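Local coordinates for proteasome assembly chaperone family protein (Pyrococcus furiosus DSM 3638, PDB 3WZ2), which is an archaeal homolog of the proteasome-assembly chaperones and probably acts on the proteasome as an assembly factor or activator, at residues G33-N38 with P186-A191; S115-G120 with G158-L163; W131-S136 with S174-G179. All blocks are in the same frame, centred on the assembly; numbering follows the deposited sequence.

Overall arrangement
All three contacts are buried, with contact 2 nearest the centre of the chain and contact 3 the farthest out, its centre about 12 Å from the centre of the chain. They sample different layers of one alpha/beta fold. Contact 1 joins two helices on the sheet face that carries Leu116 and Leu177, and it is wholly apolar across the interface. Contact 2 lays a helix on the other face, through small side chains, hydroxyls and a bridging water. Contact 3 lies within the sheet and is built mainly of backbone hydrogen bonds. Strands 112-120 and 174-181 are neighbours, so contacts 2 and 3 share that sheet, and both touch the second subunit; contact 1 touches no other chain.

Contact 1 of 3, residues G33-N38 with P186-A191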
loop_
_atom_site.group_PDB
_atom_site.type_symbol
_atom_site.label_atom_id
_atom_site.label_comp_id
_atom_site.label_asym_id
_atom_site.label_seq_id
_atom_site.Cartn_x
_atom_site.Cartn_y
_atom_site.Cartn_z
ATOM N N GLY B 33 -31.248 2.912 4.346
ATOM C CA GLY B 33 -30.951 3.128 5.766
ATOM C C GLY B 33 -30.525 4.542 6.044
ATOM O O GLY B 33 -30.886 5.111 7.088
ATOM N N HIS B 34 -29.746 5.103 5.123
ATOM C CA HIS B 34 -29.278 6.499 5.233
ATOM C C HIS B 34 -30.409 7.515 5.265
ATOM O O HIS B 34 -30.491 8.375 6.144
ATOM C CB HIS B 34 -28.365 6.791 4.057
ATOM C CG HIS B 34 -27.812 8.168 4.057
ATOM N ND1 HIS B 34 -26.726 8.529 4.829
ATOM C CD2 HIS B 34 -28.171 9.278 3.361
ATOM C CE1 HIS B 34 -26.472 9.814 4.651
ATOM N NE2 HIS B 34 -27.315 10.285 3.747
ATOM N N ILE B 35 -31.358 7.372 4.342
ATOM C CA ILE B 35 -32.535 8.247 4.367
ATOM C C ILE B 35 -33.347 8.034 5.647
ATOM O O ILE B 35 -33.764 8.979 6.319
ATOM C CB ILE B 35 -33.390 7.977 3.101
ATOM C CG1 ILE B 35 -32.607 8.421 1.865
ATOM C CG2 ILE B 35 -34.689 8.731 3.175
ATOM C CD1 ILE B 35 -33.073 7.812 0.561
ATOM N N ALA B 36 -33.603 6.779 5.986
ATOM C CA ALA B 36 -34.423 6.494 7.157
ATOM C C ALA B 36 -33.811 7.100 8.423
ATOM O O ALA B 36 -34.497 7.688 9.252
ATOM C CB ALA B 36 -34.581 4.999 7.308
ATOM N N ALA B 37 -32.511 6.926 8.594
ATOM C CA ALA B 37 -31.872 7.323 9.849
ATOM C C ALA B 37 -31.771 8.820 9.970
ATOM O O ALA B 37 -31.957 9.356 11.070
ATOM C CB ALA B 37 -30.491 6.690 9.967
ATOM N N ASN B 38 -31.465 9.478 8.865
ATOM C CA ASN B 38 -31.472 10.950 8.824
ATOM C C ASN B 38 -32.843 11.529 9.084
ATOM O O ASN B 38 -32.993 12.433 9.905
ATOM C CB ASN B 38 -30.932 11.470 7.508
ATOM C CG ASN B 38 -29.408 11.499 7.483
ATOM O OD1 ASN B 38 -28.796 12.431 8.006
ATOM N ND2 ASN B 38 -28.785 10.452 6.921
ATOM N N PRO B 186 -31.448 6.013 -5.269
ATOM C CA PRO B 186 -31.971 6.397 -3.969
ATOM C C PRO B 186 -33.453 6.148 -3.860
ATOM O O PRO B 186 -34.213 6.461 -4.792
ATOM C CB PRO B 186 -31.682 7.906 -3.871
ATOM C CG PRO B 186 -30.788 8.225 -5.026
ATOM C CD PRO B 186 -31.077 7.189 -6.077
ATOM N N ASP B 187 -33.881 5.594 -2.730
ATOM C CA ASP B 187 -35.286 5.178 -2.564
ATOM C C ASP B 187 -35.874 5.642 -1.244
ATOM O O ASP B 187 -35.926 4.896 -0.261
ATOM C CB ASP B 187 -35.430 3.667 -2.750
ATOM C CG ASP B 187 -36.892 3.233 -2.933
ATOM O OD1 ASP B 187 -37.807 4.079 -2.667
ATOM O OD2 ASP B 187 -37.087 2.053 -3.332
ATOM N N PRO B 188 -36.348 6.875 -1.210
ATOM C CA PRO B 188 -36.972 7.356 0.024
ATOM C C PRO B 188 -38.273 6.641 0.383
ATOM O O PRO B 188 -38.681 6.666 1.560
ATOM C CB PRO B 188 -37.231 8.849 -0.244
ATOM C CG PRO B 188 -37.013 9.046 -1.691
ATOM C CD PRO B 188 -36.187 7.921 -2.217
ATOM N N ARG B 189 -38.917 6.017 -0.587
ATOM C CA ARG B 189 -40.159 5.295 -0.302
ATOM C C ARG B 189 -39.917 4.002 0.416
ATOM O O ARG B 189 -40.631 3.699 1.345
ATOM C CB ARG B 189 -40.940 5.024 -1.576
ATOM C CG ARG B 189 -41.491 6.328 -2.116
ATOM C CD ARG B 189 -42.201 6.174 -3.432
ATOM N NE ARG B 189 -41.937 7.412 -4.149
ATOM C CZ ARG B 189 -42.642 8.533 -4.037
ATOM N NH1 ARG B 189 -43.730 8.600 -3.271
ATOM N NH2 ARG B 189 -42.259 9.581 -4.747
ATOM N N ALA B 190 -38.872 3.288 0.031
ATOM C CA ALA B 190 -38.388 2.177 0.810
ATOM C C ALA B 190 -37.931 2.601 2.190
ATOM O O ALA B 190 -38.270 1.950 3.173
ATOM C CB ALA B 190 -37.253 1.453 0.081
ATOM N N ALA B 191 -37.264 3.746 2.289
ATOM C CA ALA B 191 -36.898 4.276 3.593
ATOM C C ALA B 191 -38.119 4.477 4.473
ATOM O O ALA B 191 -38.135 4.147 5.656
ATOM C CB ALA B 191 -36.108 5.552 3.469
#
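Ile35 meets the start of helix 188-202 with both of its branches. Its CG2 presses on the methyl of Ala191, CG2 to CB 3.5 Å, closer than carbons usually sit. The other branch runs out to the backbone where the helix begins, and there CD1 lies 3.8 Å from Pro188 N and 4.2 Å from CD of the same proline ring. The first torsion divides the work: with CG1 beside the backbone N (chi1 -66°), CG2 is turned anti to that N and over Ala191. Ala36 adds the next point of touch, its CB 4.2 Å from Ala191 CB. The two alanines let the backbones come close, with Ala36 CA 4.9 Å from Ala191 CA. With an alanine in place of Ile35, a gap would probably open beside the Ala191 methyl and the Pro188 ring. The two helices, 32-43 and 188-202, pack against each other on one face of the mixed sheet of this PAC2-family alpha/beta fold, with Leu116 of strand 112-120 lying under Gly33 and Ala36. Behind the contact, Asp187 is the N-cap of helix 188-202. Its OD1 takes Ala190 N at 3.0 Å, nearly straight at 169° but from above the carboxylate plane, and Arg189 N weakly; OD2 is hydrogen-bonded to Thr181 OG1, so both carboxylate oxygens are held. On the other helix, Asn38 folds back over the His34 ring, its ND2 giving a 2.8 Å bond to His34 O, which receives Asn38 N from the opposite face of its carbonyl plane.

Contact 2 of 3, residues S115-G120 with G158-L163; sequences SLAGMG and GMSGKL
The hydroxyl of Ser160 is held by two partners: OG is hydrogen-bonded to Glu24 OE1 of strand 21-24, and a water donates to it at 3.2 Å from Ser160 OG. The same water donates its other proton to the strand, 2.7 Å from Leu116 O. Since Ser160 OG and Leu116 O stand 3.9 Å apart, too far for a direct bond, the water is what ties the helix to the strand backbone here. Beside this bridge the two serines face each other. Ser115 CB lies 3.5 Å from Ser160 OG. Carbon meets carbon as well, Ser115 CB being 3.7 Å from Ser160 CB. In each serine the hydroxyl sits beside the backbone N, anti to the carbonyl carbon (chi1 -65° in Ser115, -70° in Ser160), and both hydroxyls find Glu24 OE1, Ser115 OG being bonded to it as well. Carbon atoms close in on both hydroxyls: the Ala117 methyl comes up to Ser160 OG from the strand, and Leu163, one turn beyond Ser160, brings CD2 to 3.9 Å from Ser115 OG. With side chains this small, helix 158-163 settles close on strand 115-120, their axes 8.3 Å apart and inclined at 129°. This is one helix lying across the sheet of the alpha/beta fold, on the face that also carries Val176, and it also meets the second subunit, where Gly161 O accepts from Ser61 OG of that chain. If the Glu24 carboxylate is ionised, both serine hydroxyls would donate to it, which would leave Ser160 OG a lone pair for the water, so that one carboxylate oxygen would join the strand and the helix.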
loop_
_atom_site.group_PDB
_atom_site.type_symbol
_atom_site.label_atom_id
_atom_site.label_comp_id
_atom_site.label_asym_id
_atom_site.label_seq_id
_atom_site.Cartn_x
_atom_site.Cartn_y
_atom_site.Cartn_z
ATOM N N SER B 115 -30.126 -2.370 12.706
ATOM C CA SER B 115 -29.650 -1.788 11.462
ATOM C C SER B 115 -30.787 -1.611 10.465
ATOM O O SER B 115 -31.677 -2.433 10.365
ATOM C CB SER B 115 -28.542 -2.691 10.864
ATOM O OG SER B 115 -27.405 -2.707 11.709
ATOM N N LEU B 116 -30.755 -0.494 9.767
ATOM C CA LEU B 116 -31.697 -0.177 8.730
ATOM C C LEU B 116 -30.991 -0.285 7.397
ATOM O O LEU B 116 -29.969 0.364 7.180
ATOM C CB LEU B 116 -32.189 1.255 8.908
ATOM C CG LEU B 116 -32.692 1.582 10.295
ATOM C CD1 LEU B 116 -33.201 3.001 10.275
ATOM C CD2 LEU B 116 -33.779 0.608 10.728
ATOM N N ALA B 117 -31.485 -1.148 6.538
ATOM C CA ALA B 117 -30.788 -1.455 5.287
ATOM C C ALA B 117 -31.778 -1.542 4.143
ATOM O O ALA B 117 -33.002 -1.581 4.360
ATOM C CB ALA B 117 -30.035 -2.765 5.418
ATOM N N GLY B 118 -31.229 -1.673 2.935
ATOM C CA GLY B 118 -32.000 -1.926 1.734
ATOM C C GLY B 118 -31.746 -3.310 1.172
ATOM O O GLY B 118 -30.782 -3.931 1.513
ATOM N N MET B 119 -32.672 -3.829 0.382
ATOM C CA MET B 119 -32.486 -5.121 -0.282
ATOM C C MET B 119 -32.860 -4.929 -1.731
ATOM O O MET B 119 -34.025 -4.623 -2.047
ATOM C CB MET B 119 -33.397 -6.169 0.329
ATOM C CG MET B 119 -33.327 -7.559 -0.274
ATOM S SD MET B 119 -34.761 -8.544 0.273
ATOM C CE MET B 119 -34.542 -10.054 -0.675
ATOM N N GLY B 120 -31.847 -5.038 -2.585
ATOM C CA GLY B 120 -31.987 -4.759 -3.982
ATOM C C GLY B 120 -32.738 -5.905 -4.613
ATOM O O GLY B 120 -32.326 -7.044 -4.514
ATOM N N GLY B 158 -21.684 -4.853 4.153
ATOM C CA GLY B 158 -21.460 -3.582 4.788
ATOM C C GLY B 158 -21.688 -3.593 6.283
ATOM O O GLY B 158 -21.783 -4.663 6.931
ATOM N N MET B 159 -21.794 -2.386 6.824
ATOM C CA MET B 159 -21.923 -2.192 8.258
ATOM C C MET B 159 -23.068 -3.023 8.825
ATOM O O MET B 159 -22.936 -3.615 9.905
ATOM C CB MET B 159 -22.089 -0.690 8.583
ATOM C CG MET B 159 -22.309 -0.367 10.053
ATOM S SD MET B 159 -20.930 -0.803 11.102
ATOM C CE MET B 159 -19.786 0.539 10.801
ATOM N N SER B 160 -24.215 -3.008 8.131
ATOM C CA SER B 160 -25.420 -3.626 8.680
ATOM C C SER B 160 -25.216 -5.116 8.882
ATOM O O SER B 160 -25.529 -5.660 9.933
ATOM C CB SER B 160 -26.623 -3.361 7.774
ATOM O OG SER B 160 -26.946 -1.978 7.882
ATOM N N GLY B 161 -24.633 -5.775 7.883
ATOM C CA GLY B 161 -24.272 -7.206 8.021
ATOM C C GLY B 161 -23.293 -7.481 9.150
ATOM O O GLY B 161 -23.415 -8.452 9.877
ATOM N N LYS B 162 -22.288 -6.627 9.281
ATOM C CA LYS B 162 -21.238 -6.850 10.261
ATOM C C LYS B 162 -21.767 -6.676 11.659
ATOM O O LYS B 162 -21.504 -7.479 12.517
ATOM C CB LYS B 162 -20.037 -5.907 10.045
ATOM C CG LYS B 162 -18.796 -6.313 10.854
ATOM C CD LYS B 162 -18.206 -7.604 10.290
ATOM C CE LYS B 162 -17.220 -8.302 11.194
ATOM N NZ LYS B 162 -15.953 -7.558 11.285
ATOM N N LEU B 163 -22.532 -5.620 11.864
ATOM C CA LEU B 163 -23.113 -5.357 13.177
ATOM C C LEU B 163 -24.059 -6.434 13.599
ATOM O O LEU B 163 -24.058 -6.866 14.744
ATOM C CB LEU B 163 -23.907 -4.066 13.166
ATOM C CG LEU B 163 -23.757 -2.960 14.155
ATOM C CD1 LEU B 163 -22.375 -2.991 14.734
ATOM C CD2 LEU B 163 -24.171 -1.604 13.577
HETATM O O HOH W 1 -27.669 0.339 5.814
#

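Contact 3 of 3, residues W131-S136 with S174-G179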
loop_
_atom_site.group_PDB
_atom_site.type_symbol
_atom_site.label_atom_id
_atom_site.label_comp_id
_atom_site.label_asym_id
_atom_site.label_seq_id
_atom_site.Cartn_x
_atom_site.Cartn_y
_atom_site.Cartn_z
ATOM N N TRP B 131 -38.369 -6.751 5.039
ATOM C CA TRP B 131 -37.999 -7.998 5.691
ATOM C C TRP B 131 -37.236 -7.706 6.957
ATOM O O TRP B 131 -36.766 -6.614 7.174
ATOM C CB TRP B 131 -37.130 -8.857 4.758
ATOM C CG TRP B 131 -37.774 -9.280 3.485
ATOM C CD1 TRP B 131 -37.974 -8.515 2.390
ATOM C CD2 TRP B 131 -38.253 -10.593 3.143
ATOM N NE1 TRP B 131 -38.545 -9.256 1.380
ATOM C CE2 TRP B 131 -38.723 -10.536 1.814
ATOM C CE3 TRP B 131 -38.282 -11.812 3.810
ATOM C CZ2 TRP B 131 -39.266 -11.650 1.157
ATOM C CZ3 TRP B 131 -38.818 -12.933 3.155
ATOM C CH2 TRP B 131 -39.313 -12.841 1.850
ATOM N N GLY B 132 -37.050 -8.730 7.767
ATOM C CA GLY B 132 -36.333 -8.616 9.001
ATOM C C GLY B 132 -35.430 -9.820 9.201
ATOM O O GLY B 132 -35.693 -10.912 8.652
ATOM N N ILE B 133 -34.371 -9.636 9.994
ATOM C CA ILE B 133 -33.571 -10.761 10.443
ATOM C C ILE B 133 -33.004 -10.401 11.805
ATOM O O ILE B 133 -32.679 -9.256 12.080
ATOM C CB ILE B 133 -32.462 -11.108 9.409
ATOM C CG1 ILE B 133 -31.602 -12.296 9.851
ATOM C CG2 ILE B 133 -31.566 -9.923 9.172
ATOM C CD1 ILE B 133 -32.332 -13.630 9.901
ATOM N N GLY B 134 -32.917 -11.396 12.660
ATOM C CA GLY B 134 -32.502 -11.220 14.024
ATOM C C GLY B 134 -31.206 -11.956 14.240
ATOM O O GLY B 134 -30.904 -12.918 13.536
ATOM N N GLY B 135 -30.455 -11.518 15.237
ATOM C CA GLY B 135 -29.169 -12.126 15.543
ATOM C C GLY B 135 -29.266 -13.489 16.186
ATOM O O GLY B 135 -28.303 -14.229 16.186
ATOM N N SER B 136 -30.403 -13.797 16.781
ATOM C CA SER B 136 -30.699 -15.152 17.234
ATOM C C SER B 136 -32.177 -15.432 17.005
ATOM O O SER B 136 -32.952 -14.530 16.621
ATOM C CB SER B 136 -30.399 -15.294 18.746
ATOM O OG SER B 136 -31.467 -14.710 19.518
ATOM N N SER B 174 -29.754 -8.148 18.391
ATOM C CA SER B 174 -29.465 -7.453 17.132
ATOM C C SER B 174 -30.523 -7.792 16.076
ATOM O O SER B 174 -31.111 -8.900 16.070
ATOM C CB SER B 174 -28.031 -7.689 16.629
ATOM O OG SER B 174 -27.823 -8.977 16.131
ATOM N N TYR B 175 -30.802 -6.797 15.236
ATOM C CA TYR B 175 -31.774 -6.899 14.180
ATOM C C TYR B 175 -31.313 -6.117 12.962
ATOM O O TYR B 175 -30.614 -5.114 13.097
ATOM C CB TYR B 175 -33.119 -6.328 14.591
ATOM C CG TYR B 175 -33.587 -6.627 16.005
ATOM C CD1 TYR B 175 -32.956 -6.067 17.077
ATOM C CD2 TYR B 175 -34.695 -7.460 16.269
ATOM C CE1 TYR B 175 -33.378 -6.305 18.366
ATOM C CE2 TYR B 175 -35.136 -7.698 17.577
ATOM C CZ TYR B 175 -34.475 -7.094 18.607
ATOM O OH TYR B 175 -34.875 -7.315 19.887
ATOM N N VAL B 176 -31.727 -6.571 11.780
ATOM C CA VAL B 176 -31.726 -5.733 10.593
ATOM C C VAL B 176 -33.151 -5.679 9.994
ATOM O O VAL B 176 -33.802 -6.694 9.850
ATOM C CB VAL B 176 -30.741 -6.262 9.544
ATOM C CG1 VAL B 176 -30.603 -5.293 8.374
ATOM C CG2 VAL B 176 -29.360 -6.531 10.158
ATOM N N LEU B 177 -33.599 -4.480 9.657
ATOM C CA LEU B 177 -34.803 -4.288 8.855
ATOM C C LEU B 177 -34.373 -3.948 7.437
ATOM O O LEU B 177 -33.538 -3.047 7.255
ATOM C CB LEU B 177 -35.621 -3.150 9.428
ATOM C CG LEU B 177 -36.060 -3.308 10.880
ATOM C CD1 LEU B 177 -36.778 -2.059 11.344
ATOM C CD2 LEU B 177 -36.971 -4.502 11.003
ATOM N N LEU B 178 -34.893 -4.704 6.458
ATOM C CA LEU B 178 -34.515 -4.532 5.079
ATOM C C LEU B 178 -35.681 -4.104 4.209
ATOM O O LEU B 178 -36.620 -4.873 3.988
ATOM C CB LEU B 178 -33.949 -5.822 4.528
ATOM C CG LEU B 178 -32.701 -6.306 5.245
ATOM C CD1 LEU B 178 -33.020 -7.533 6.058
ATOM C CD2 LEU B 178 -31.638 -6.633 4.263
ATOM N N GLY B 179 -35.598 -2.886 3.700
ATOM C CA GLY B 179 -36.582 -2.395 2.742
ATOM C C GLY B 179 -36.219 -2.856 1.369
ATOM O O GLY B 179 -35.165 -2.475 0.841
#
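Ile133 and Val176 lie side by side on one face of the sheet, pointing the same way, with Ile133 CG2 3.8 Å from Val176 CB. CG2 of Ile133 takes the crowded position between its own N and carbonyl carbon because CG1 is anti to N (chi1 -180°); this turns it to the neighbouring strand, where it also reaches Leu178 CD1 at 4.2 Å. Trp131 starts on the same face, its CB 4.4 Å from Leu178 CB, but its indole swings away, with Leu178 O near the ring plane at an edge and NE1 bonded to Glu180 OE2. The strands run antiparallel inside the mixed sheet, strand 130-134 lying next to 174-181. Trp131 with Leu178 and Ile133 with Val176 are hydrogen-bonded pairs; the straightest bond, Leu178 N to Trp131 O, measures 2.8 Å at 177°. Gly132 and Gly134 form the non-hydrogen-bonded pairs with Leu177 and Tyr175, whose side chains go to the opposite face and pack on helices 137-145 and 188-202, the Tyr175 hydroxyl bonding to Glu142. Past the strand, Gly135 N still gives a 2.8 Å bond to Ser174 O, while Ser174 OG lies 3.5 Å from Gly135 CA and is hydrogen-bonded to Leu164 O of helix 158-169.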